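Local coordinates for Alr3699 protein (Nostoc sp., PDB 4XSO) that is of undetermined function but belongs to the GT-B clan of glycosyltransferase-like proteins, built from two Rossmann-like domains, at residues Met7-Asp13 and Tyr97-Asn103; Pro121-His127 and Ala151-Asn157. One frame throughout, in Å; residues are numbered along the deposited sequence.

Overall arrangement
Contacts 1 and 2 illustrate how one parallel sheet can be mainly apolar along its strands and more polar where they end. Both are largely buried and lie in the seven-stranded sheet of the N-terminal Rossmann-like domain; strands 99-102 and 122-126 are neighbours, so the two pairings are consecutive, with centres about 11 Å apart. Contact 1 joins strands distant in sequence at the middle of the sheet and adds a charged, exposed start; contact 2 lies nearer the sheet edge, within a beta-alpha-beta unit, with a water at its start and a glycerol at its end. Asn103 OD1 and His127 NE2, 2.6 Å apart and probably hydrogen-bonded, link the C-terminal ends.

Contact 1 (Met7-Asp13 and Tyr97-Asn103); sequences MKILFLD and YDLIYAN
The Phe11 ring overlaps Tyr101 edge to face: its CD1-CE1 edge lies over one face of the tyrosine, with CD1 of Phe11 3.5 Å from CD1 of Tyr101 and the planes 62° apart. Ile9 CG2 sits over the centre of a Phe11 face and also meets Tyr101 CB at 3.7 Å, so the methyl touches both aromatic residues. Helix 20-29 packs on this aromatic pair. Leu10, Leu12 and Ile100 point to the other face of the sheet, where Leu12 CD1 touches Ile100 CG2 and helix 105-118 covers Leu12 and Ile100.

Between these layers the parallel strands exchange regular bonds, such as Leu10 N to Leu99 O and Tyr101 N to Leu10 O. At the exposed start, Asp98 grips the backbone of Lys8, just ahead of strand 9-13: OD2 accepts Lys8 N at 2.7 Å through its anti lone pair, while Asp98 N donates to Lys8 O. The Lys8 chain bends at chi3 (82°), bringing NZ over the face of Tyr97, 4.5 Å from the ring centroid, in a cation-pi contact; Glu96 O also accepts a bond from NZ.

At the other end Asn103 ND2 gives a nearly straight bond to Asp13 OD2 (3.1 Å), and Ala21 O is a second acceptor for that amide. With OD1 of Asn103 bound to His127, the buried amide has partners for both its ends, which should restrict its rotation.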
ATOM      1  N   MET A   7      15.258  17.754 -11.803  1.00 55.00           N
ATOM      2  CA  MET A   7      14.276  16.644 -11.693  1.00 55.43           C
ATOM      3  C   MET A   7      15.034  15.313 -11.575  1.00 51.04           C
ATOM      4  O   MET A   7      15.630  14.842 -12.558  1.00 49.34           O
ATOM      5  CB  MET A   7      13.347  16.588 -12.915  1.00 54.33           C
ATOM      6  CG  MET A   7      12.408  15.386 -12.918  1.00 60.15           C
ATOM      7  SD  MET A   7      11.065  15.378 -14.149  1.00 55.07           S
ATOM      8  CE  MET A   7      10.784  17.132 -14.475  1.00 67.69           C
ATOM      9  N   LYS A   8      14.982  14.715 -10.387  1.00 43.57           N
ATOM     10  CA  LYS A   8      15.403  13.318 -10.172  1.00 41.02           C
ATOM     11  C   LYS A   8      14.243  12.365 -10.348  1.00 37.77           C
ATOM     12  O   LYS A   8      13.131  12.587  -9.779  1.00 32.86           O
ATOM     13  CB  LYS A   8      15.999  13.126  -8.785  1.00 41.51           C
ATOM     14  CG  LYS A   8      17.201  14.026  -8.525  1.00 47.78           C
ATOM     15  CD  LYS A   8      17.723  13.880  -7.086  1.00 51.00           C
ATOM     16  CE  LYS A   8      18.644  12.669  -6.929  1.00 53.15           C
ATOM     17  NZ  LYS A   8      18.753  12.132  -5.530  1.00 59.41           N
ATOM     18  N   ILE A   9      14.478  11.306 -11.132  1.00 33.03           N
ATOM     19  CA  ILE A   9      13.433  10.331 -11.401  1.00 31.52           C
ATOM     20  C   ILE A   9      13.684   9.015 -10.745  1.00 29.87           C
ATOM     21  O   ILE A   9      14.802   8.478 -10.873  1.00 30.96           O
ATOM     22  CB  ILE A   9      13.242  10.091 -12.913  1.00 30.13           C
ATOM     23  CG1 ILE A   9      13.025  11.395 -13.644  1.00 33.36           C
ATOM     24  CG2 ILE A   9      12.111   9.059 -13.169  1.00 30.16           C
ATOM     25  CD1 ILE A   9      12.672  11.209 -15.137  1.00 34.84           C
ATOM     26  N   LEU A  10      12.646   8.487 -10.075  1.00 24.59           N
ATOM     27  CA  LEU A  10      12.661   7.178  -9.631  1.00 26.77           C
ATOM     28  C   LEU A  10      11.776   6.340 -10.592  1.00 28.52           C
ATOM     29  O   LEU A  10      10.547   6.456 -10.592  1.00 30.09           O
ATOM     30  CB  LEU A  10      12.242   7.083  -8.103  1.00 29.61           C
ATOM     31  CG  LEU A  10      11.978   5.615  -7.672  1.00 28.22           C
ATOM     32  CD1 LEU A  10      13.255   4.818  -7.642  1.00 29.49           C
ATOM     33  CD2 LEU A  10      11.287   5.467  -6.314  1.00 28.75           C
ATOM     34  N   PHE A  11      12.421   5.512 -11.383  1.00 25.96           N
ATOM     35  CA  PHE A  11      11.789   4.626 -12.360  1.00 28.35           C
ATOM     36  C   PHE A  11      11.565   3.373 -11.587  1.00 34.41           C
ATOM     37  O   PHE A  11      12.442   2.983 -10.790  1.00 30.42           O
ATOM     38  CB  PHE A  11      12.682   4.310 -13.575  1.00 27.98           C
ATOM     39  CG  PHE A  11      12.964   5.481 -14.486  1.00 26.35           C
ATOM     40  CD1 PHE A  11      12.053   5.850 -15.483  1.00 28.53           C
ATOM     41  CD2 PHE A  11      14.151   6.208 -14.366  1.00 26.82           C
ATOM     42  CE1 PHE A  11      12.302   6.909 -16.319  1.00 28.14           C
ATOM     43  CE2 PHE A  11      14.448   7.190 -15.309  1.00 26.66           C
ATOM     44  CZ  PHE A  11      13.522   7.586 -16.237  1.00 28.69           C
ATOM     45  N   LEU A  12      10.411   2.755 -11.821  1.00 31.35           N
ATOM     46  CA  LEU A  12      10.073   1.506 -11.208  1.00 32.86           C
ATOM     47  C   LEU A  12       9.627   0.485 -12.213  1.00 33.02           C
ATOM     48  O   LEU A  12       8.851   0.756 -13.147  1.00 33.28           O
ATOM     49  CB  LEU A  12       8.912   1.707 -10.200  1.00 31.96           C
ATOM     50  CG  LEU A  12       9.166   2.503  -8.957  1.00 33.78           C
ATOM     51  CD1 LEU A  12       7.838   2.658  -8.175  1.00 37.47           C
ATOM     52  CD2 LEU A  12      10.218   1.769  -8.125  1.00 35.64           C
ATOM     53  N   ASP A  13      10.087  -0.743 -12.034  1.00 31.62           N
ATOM     54  CA  ASP A  13       9.756  -1.766 -13.006  1.00 31.61           C
ATOM     55  C   ASP A  13       9.741  -3.145 -12.330  1.00 37.20           C
ATOM     56  O   ASP A  13      10.661  -3.504 -11.624  1.00 32.71           O
ATOM     57  CB  ASP A  13      10.713  -1.692 -14.194  1.00 33.68           C
ATOM     58  CG  ASP A  13      10.306  -2.605 -15.357  1.00 35.78           C
ATOM     59  OD1 ASP A  13      10.183  -3.848 -15.149  1.00 44.10           O
ATOM     60  OD2 ASP A  13      10.187  -2.109 -16.519  1.00 39.84           O
ATOM     61  N   TYR A  97      13.607  11.611  -4.488  1.00 36.84           N
ATOM     62  CA  TYR A  97      13.397  11.833  -5.917  1.00 33.26           C
ATOM     63  C   TYR A  97      12.232  12.809  -6.108  1.00 36.34           C
ATOM     64  O   TYR A  97      11.512  13.124  -5.144  1.00 36.09           O
ATOM     65  CB  TYR A  97      13.203  10.482  -6.617  1.00 33.66           C
ATOM     66  CG  TYR A  97      14.491   9.703  -6.638  1.00 33.87           C
ATOM     67  CD1 TYR A  97      14.870   8.956  -5.535  1.00 33.22           C
ATOM     68  CD2 TYR A  97      15.350   9.773  -7.731  1.00 33.41           C
ATOM     69  CE1 TYR A  97      16.086   8.333  -5.480  1.00 37.19           C
ATOM     70  CE2 TYR A  97      16.573   9.146  -7.700  1.00 31.21           C
ATOM     71  CZ  TYR A  97      16.935   8.450  -6.566  1.00 34.27           C
ATOM     72  OH  TYR A  97      18.076   7.784  -6.540  1.00 31.17           O
ATOM     73  N   ASP A  98      12.083  13.353  -7.306  1.00 32.56           N
ATOM     74  CA  ASP A  98      11.065  14.349  -7.545  1.00 34.34           C
ATOM     75  C   ASP A  98       9.850  13.813  -8.322  1.00 35.55           C
ATOM     76  O   ASP A  98       8.885  14.525  -8.493  1.00 33.62           O
ATOM     77  CB  ASP A  98      11.639  15.454  -8.357  1.00 35.46           C
ATOM     78  CG  ASP A  98      12.833  16.074  -7.708  1.00 42.79           C
ATOM     79  OD1 ASP A  98      12.730  16.653  -6.611  1.00 43.55           O
ATOM     80  OD2 ASP A  98      13.905  15.942  -8.294  1.00 43.12           O
ATOM     81  N   LEU A  99       9.975  12.629  -8.894  1.00 34.45           N
ATOM     82  CA  LEU A  99       8.977  12.056  -9.713  1.00 32.18           C
ATOM     83  C   LEU A  99       9.152  10.520  -9.733  1.00 33.71           C
ATOM     84  O   LEU A  99      10.277  10.005  -9.736  1.00 30.08           O
ATOM     85  CB  LEU A  99       9.163  12.615 -11.136  1.00 39.32           C
ATOM     86  CG  LEU A  99       8.052  12.114 -12.113  1.00 40.61           C
ATOM     87  CD1 LEU A  99       7.508  13.227 -12.959  1.00 48.24           C
ATOM     88  CD2 LEU A  99       8.504  10.988 -13.025  1.00 42.81           C
ATOM     89  N   ILE A 100       8.034   9.807  -9.778  1.00 31.45           N
ATOM     90  CA  ILE A 100       8.022   8.372  -9.813  1.00 28.15           C
ATOM     91  C   ILE A 100       7.478   7.988 -11.172  1.00 32.49           C
ATOM     92  O   ILE A 100       6.391   8.473 -11.570  1.00 28.62           O
ATOM     93  CB  ILE A 100       7.100   7.765  -8.720  1.00 27.89           C
ATOM     94  CG1 ILE A 100       7.556   8.163  -7.324  1.00 33.31           C
ATOM     95  CG2 ILE A 100       7.056   6.278  -8.785  1.00 28.07           C
ATOM     96  CD1 ILE A 100       6.433   7.835  -6.322  1.00 34.51           C
ATOM     97  N   TYR A 101       8.233   7.119 -11.885  1.00 32.06           N
ATOM     98  CA  TYR A 101       7.879   6.764 -13.267  1.00 32.92           C
ATOM     99  C   TYR A 101       7.747   5.250 -13.316  1.00 33.03           C
ATOM    100  O   TYR A 101       8.744   4.517 -13.306  1.00 31.85           O
ATOM    101  CB  TYR A 101       8.960   7.325 -14.203  1.00 32.01           C
ATOM    102  CG  TYR A 101       8.733   7.302 -15.666  1.00 30.86           C
ATOM    103  CD1 TYR A 101       8.680   6.124 -16.376  1.00 32.44           C
ATOM    104  CD2 TYR A 101       8.753   8.500 -16.384  1.00 36.00           C
ATOM    105  CE1 TYR A 101       8.598   6.119 -17.765  1.00 33.63           C
ATOM    106  CE2 TYR A 101       8.651   8.519 -17.779  1.00 33.27           C
ATOM    107  CZ  TYR A 101       8.572   7.341 -18.465  1.00 32.43           C
ATOM    108  OH  TYR A 101       8.481   7.363 -19.839  1.00 30.08           O
ATOM    109  N   ALA A 102       6.502   4.808 -13.243  1.00 29.61           N
ATOM    110  CA  ALA A 102       6.151   3.365 -13.211  1.00 31.03           C
ATOM    111  C   ALA A 102       5.996   2.837 -14.621  1.00 29.76           C
ATOM    112  O   ALA A 102       5.201   3.364 -15.421  1.00 28.68           O
ATOM    113  CB  ALA A 102       4.872   3.164 -12.430  1.00 30.29           C
ATOM    114  N   ASN A 103       6.737   1.758 -14.886  1.00 30.51           N
ATOM    115  CA  ASN A 103       6.898   1.209 -16.205  1.00 31.08           C
ATOM    116  C   ASN A 103       6.174  -0.138 -16.456  1.00 30.61           C
ATOM    117  O   ASN A 103       6.216  -0.666 -17.551  1.00 31.23           O
ATOM    118  CB  ASN A 103       8.388   1.118 -16.516  1.00 30.96           C
ATOM    119  CG  ASN A 103       8.666   1.127 -18.020  1.00 31.21           C
ATOM    120  OD1 ASN A 103       8.302   2.048 -18.692  1.00 31.13           O
ATOM    121  ND2 ASN A 103       9.357   0.102 -18.525  1.00 34.68           N
TER

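Contact 2 (Pro121-His127 and Ala151-Asn157); sequences PLVYHLH and ASLVIAN. With GOL (glycerol), chain C.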
ATOM      1  N   PRO A 121       4.772  13.428  -7.685  1.00 31.12           N
ATOM      2  CA  PRO A 121       3.914  13.032  -8.820  1.00 34.46           C
ATOM      3  C   PRO A 121       4.315  11.654  -9.432  1.00 32.64           C
ATOM      4  O   PRO A 121       5.416  11.171  -9.249  1.00 36.76           O
ATOM      5  CB  PRO A 121       4.114  14.141  -9.828  1.00 36.89           C
ATOM      6  CG  PRO A 121       5.420  14.827  -9.411  1.00 42.63           C
ATOM      7  CD  PRO A 121       5.567  14.639  -7.939  1.00 36.36           C
ATOM      8  N   LEU A 122       3.384  11.072 -10.153  1.00 28.82           N
ATOM      9  CA  LEU A 122       3.517   9.765 -10.715  1.00 28.65           C
ATOM     10  C   LEU A 122       3.149   9.842 -12.202  1.00 30.71           C
ATOM     11  O   LEU A 122       2.133  10.444 -12.606  1.00 28.44           O
ATOM     12  CB  LEU A 122       2.561   8.846 -10.008  1.00 28.40           C
ATOM     13  CG  LEU A 122       2.306   7.462 -10.590  1.00 33.02           C
ATOM     14  CD1 LEU A 122       3.532   6.615 -10.361  1.00 31.80           C
ATOM     15  CD2 LEU A 122       1.026   6.795  -9.996  1.00 32.60           C
ATOM     16  N   VAL A 123       3.982   9.172 -12.973  1.00 27.41           N
ATOM     17  CA  VAL A 123       3.786   8.898 -14.379  1.00 26.25           C
ATOM     18  C   VAL A 123       3.748   7.405 -14.514  1.00 25.38           C
ATOM     19  O   VAL A 123       4.552   6.699 -13.929  1.00 26.73           O
ATOM     20  CB  VAL A 123       4.961   9.404 -15.249  1.00 30.16           C
ATOM     21  CG1 VAL A 123       4.699   8.974 -16.674  1.00 34.21           C
ATOM     22  CG2 VAL A 123       5.112  10.940 -15.162  1.00 33.06           C
ATOM     23  N   TYR A 124       2.775   6.925 -15.245  1.00 27.70           N
ATOM     24  CA  TYR A 124       2.659   5.568 -15.625  1.00 24.96           C
ATOM     25  C   TYR A 124       2.924   5.469 -17.152  1.00 28.29           C
ATOM     26  O   TYR A 124       2.242   6.092 -17.924  1.00 28.89           O
ATOM     27  CB  TYR A 124       1.222   5.117 -15.359  1.00 30.05           C
ATOM     28  CG  TYR A 124       0.835   3.691 -15.734  1.00 28.19           C
ATOM     29  CD1 TYR A 124       1.736   2.683 -15.749  1.00 31.78           C
ATOM     30  CD2 TYR A 124      -0.517   3.375 -16.003  1.00 34.60           C
ATOM     31  CE1 TYR A 124       1.356   1.386 -16.047  1.00 29.62           C
ATOM     32  CE2 TYR A 124      -0.919   2.090 -16.308  1.00 29.09           C
ATOM     33  CZ  TYR A 124       0.033   1.102 -16.314  1.00 35.21           C
ATOM     34  OH  TYR A 124      -0.316  -0.205 -16.558  1.00 39.20           O
ATOM     35  N   HIS A 125       3.914   4.690 -17.538  1.00 28.79           N
ATOM     36  CA  HIS A 125       4.162   4.361 -18.945  1.00 28.88           C
ATOM     37  C   HIS A 125       3.650   3.012 -19.229  1.00 32.55           C
ATOM     38  O   HIS A 125       4.137   2.048 -18.653  1.00 28.54           O
ATOM     39  CB  HIS A 125       5.645   4.374 -19.201  1.00 33.53           C
ATOM     40  CG  HIS A 125       5.978   4.426 -20.636  1.00 32.74           C
ATOM     41  ND1 HIS A 125       7.041   5.147 -21.100  1.00 34.23           N
ATOM     42  CD2 HIS A 125       5.383   3.869 -21.721  1.00 38.91           C
ATOM     43  CE1 HIS A 125       7.116   5.014 -22.412  1.00 41.39           C
ATOM     44  NE2 HIS A 125       6.129   4.238 -22.813  1.00 36.56           N
ATOM     45  N   LEU A 126       2.588   2.986 -20.028  1.00 32.20           N
ATOM     46  CA  LEU A 126       1.787   1.830 -20.275  1.00 32.47           C
ATOM     47  C   LEU A 126       2.376   1.179 -21.521  1.00 32.64           C
ATOM     48  O   LEU A 126       2.323   1.749 -22.644  1.00 35.95           O
ATOM     49  CB  LEU A 126       0.367   2.318 -20.541  1.00 33.36           C
ATOM     50  CG  LEU A 126      -0.706   1.279 -20.919  1.00 34.62           C
ATOM     51  CD1 LEU A 126      -0.937   0.244 -19.827  1.00 35.25           C
ATOM     52  CD2 LEU A 126      -2.020   1.959 -21.236  1.00 31.84           C
ATOM     53  N   HIS A 127       2.956   0.005 -21.350  1.00 32.16           N
ATOM     54  CA  HIS A 127       3.511  -0.726 -22.446  1.00 35.03           C
ATOM     55  C   HIS A 127       2.629  -1.927 -22.841  1.00 40.10           C
ATOM     56  O   HIS A 127       2.980  -2.634 -23.797  1.00 38.79           O
ATOM     57  CB  HIS A 127       4.899  -1.262 -22.120  1.00 34.29           C
ATOM     58  CG  HIS A 127       5.919  -0.210 -21.834  1.00 30.86           C
ATOM     59  ND1 HIS A 127       6.600   0.437 -22.828  1.00 33.10           N
ATOM     60  CD2 HIS A 127       6.399   0.286 -20.670  1.00 32.40           C
ATOM     61  CE1 HIS A 127       7.446   1.304 -22.312  1.00 31.81           C
ATOM     62  NE2 HIS A 127       7.365   1.216 -21.000  1.00 33.79           N
ATOM     63  N   ALA A 151      -2.162   9.023 -10.981  1.00 25.91           N
ATOM     64  CA  ALA A 151      -1.162   9.340 -12.041  1.00 29.32           C
ATOM     65  C   ALA A 151      -1.416  10.701 -12.633  1.00 33.04           C
ATOM     66  O   ALA A 151      -2.512  10.998 -12.963  1.00 31.22           O
ATOM     67  CB  ALA A 151      -1.247   8.270 -13.125  1.00 30.10           C
ATOM     68  N   SER A 152      -0.388  11.546 -12.755  1.00 31.85           N
ATOM     69  CA  SER A 152      -0.503  12.781 -13.427  1.00 30.92           C
ATOM     70  C   SER A 152      -0.585  12.618 -14.932  1.00 31.92           C
ATOM     71  O   SER A 152      -0.994  13.529 -15.615  1.00 29.42           O
ATOM     72  CB  SER A 152       0.724  13.672 -13.111  1.00 34.00           C
ATOM     73  OG  SER A 152       0.644  14.087 -11.784  1.00 32.63           O
ATOM     74  N   LEU A 153      -0.107  11.487 -15.445  1.00 30.23           N
ATOM     75  CA  LEU A 153       0.056  11.303 -16.855  1.00 29.89           C
ATOM     76  C   LEU A 153       0.178   9.785 -17.101  1.00 27.86           C
ATOM     77  O   LEU A 153       0.816   9.085 -16.345  1.00 28.51           O
ATOM     78  CB  LEU A 153       1.338  12.021 -17.282  1.00 35.65           C
ATOM     79  CG  LEU A 153       1.857  11.576 -18.628  1.00 40.92           C
ATOM     80  CD1 LEU A 153       0.980  12.185 -19.711  1.00 41.41           C
ATOM     81  CD2 LEU A 153       3.316  12.025 -18.756  1.00 46.88           C
ATOM     82  N   VAL A 154      -0.440   9.305 -18.169  1.00 28.63           N
ATOM     83  CA  VAL A 154      -0.311   7.919 -18.590  1.00 26.57           C
ATOM     84  C   VAL A 154       0.277   7.946 -20.001  1.00 30.27           C
ATOM     85  O   VAL A 154      -0.363   8.425 -20.925  1.00 28.36           O
ATOM     86  CB  VAL A 154      -1.666   7.239 -18.608  1.00 27.34           C
ATOM     87  CG1 VAL A 154      -1.588   5.879 -19.271  1.00 29.13           C
ATOM     88  CG2 VAL A 154      -2.170   7.111 -17.169  1.00 26.54           C
ATOM     89  N   ILE A 155       1.518   7.487 -20.151  1.00 28.19           N
ATOM     90  CA  ILE A 155       2.177   7.466 -21.452  1.00 27.68           C
ATOM     91  C   ILE A 155       1.887   6.147 -22.065  1.00 28.38           C
ATOM     92  O   ILE A 155       2.138   5.107 -21.461  1.00 30.43           O
ATOM     93  CB  ILE A 155       3.706   7.669 -21.318  1.00 30.30           C
ATOM     94  CG1 ILE A 155       3.985   9.066 -20.768  1.00 33.76           C
ATOM     95  CG2 ILE A 155       4.368   7.553 -22.674  1.00 28.30           C
ATOM     96  CD1 ILE A 155       5.460   9.308 -20.492  1.00 35.42           C
ATOM     97  N   ALA A 156       1.273   6.152 -23.234  1.00 30.24           N
ATOM     98  CA  ALA A 156       0.946   4.886 -23.919  1.00 29.34           C
ATOM     99  C   ALA A 156       1.851   4.684 -25.143  1.00 27.39           C
ATOM    100  O   ALA A 156       2.155   5.641 -25.829  1.00 31.58           O
ATOM    101  CB  ALA A 156      -0.516   4.863 -24.316  1.00 31.88           C
ATOM    102  N   ASN A 157       2.338   3.463 -25.351  1.00 26.68           N
ATOM    103  CA  ASN A 157       3.307   3.168 -26.404  1.00 29.48           C
ATOM    104  C   ASN A 157       2.669   3.042 -27.764  1.00 29.81           C
ATOM    105  O   ASN A 157       3.335   3.002 -28.819  1.00 29.14           O
ATOM    106  CB  ASN A 157       4.164   1.975 -26.013  1.00 29.15           C
ATOM    107  CG  ASN A 157       3.351   0.657 -25.905  1.00 31.64           C
ATOM    108  OD1 ASN A 157       2.105   0.654 -25.978  1.00 28.83           O
ATOM    109  ND2 ASN A 157       4.080  -0.459 -25.764  1.00 32.66           N
TER
HETATM  110  C1  GOL C 401       7.326  -1.793 -25.167  1.00 43.14           C
HETATM  111  O1  GOL C 401       6.800  -0.506 -25.461  1.00 39.43           O
HETATM  112  C2  GOL C 401       6.844  -2.647 -26.325  1.00 50.04           C
HETATM  113  O2  GOL C 401       7.911  -2.667 -27.259  1.00 51.40           O
HETATM  114  C3  GOL C 401       6.448  -4.027 -25.858  1.00 54.81           C
HETATM  115  O3  GOL C 401       7.371  -4.988 -26.353  1.00 59.32           O
HETATM  116  O   HOH W   1       0.716  12.117  -9.766  1.00 31.38           O
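Backbone hydrogen bonds set the parallel register of Pro121-His127 against Ala151-Asn157. Tyr124 N donates to Leu153 O, Tyr124 O accepts Ile155 N, and Leu126 N reaches Ile155 O at 2.6 Å. Asn157 N carries the pattern on to Leu126 O, while at the beginning Ser152 N binds Leu122 O. A water there joins the two segments, accepting from Leu122 N at 2.9 Å and lying 2.8 Å from Ser152 OG.

Apolar packing occupies both faces of the sheet. On one, Val123 CG1, anti to the backbone N (chi1 176°), touches both Leu153 CD2 and Ile155 CD1, each at 3.9 Å. On the other, Leu126 CB faces Val154 CG1, and Tyr124 CD2 approaches Val154 CG2; Phe165 of helix 159-167 packs against Leu126 and Val154. The two strands and helix 137-150 between them form a beta-alpha-beta unit, the repeating element of a Rossmann-like sheet, here within the N-terminal domain of a GT-B fold.

The His125 ring is held between two neighbours. Ile155 CG2 lies over the centre of the imidazole, 3.7 Å from its centroid, in a CH-pi contact, and the opposite face of that ring is met by His127 CE1. Tyr101 OH is hydrogen-bonded to His125 ND1, which should limit the ring's rotation.

Polar side chains converge just beyond the strands. His127 ND1 and Asn157 ND2 both donate to O1 of a glycerol, probably from the crystallisation liquor: the histidine bond is 2.8 Å, the amide bond 2.7 Å and nearly straight at 171°. The other nitrogen of the histidine, NE2, is bonded to Asn103 OD1. Asn157 ND2 also makes a weak bond to His127 O, while its OD1 is bound to Ser161. Asn180 OD1 is also hydrogen-bonded to the glycerol.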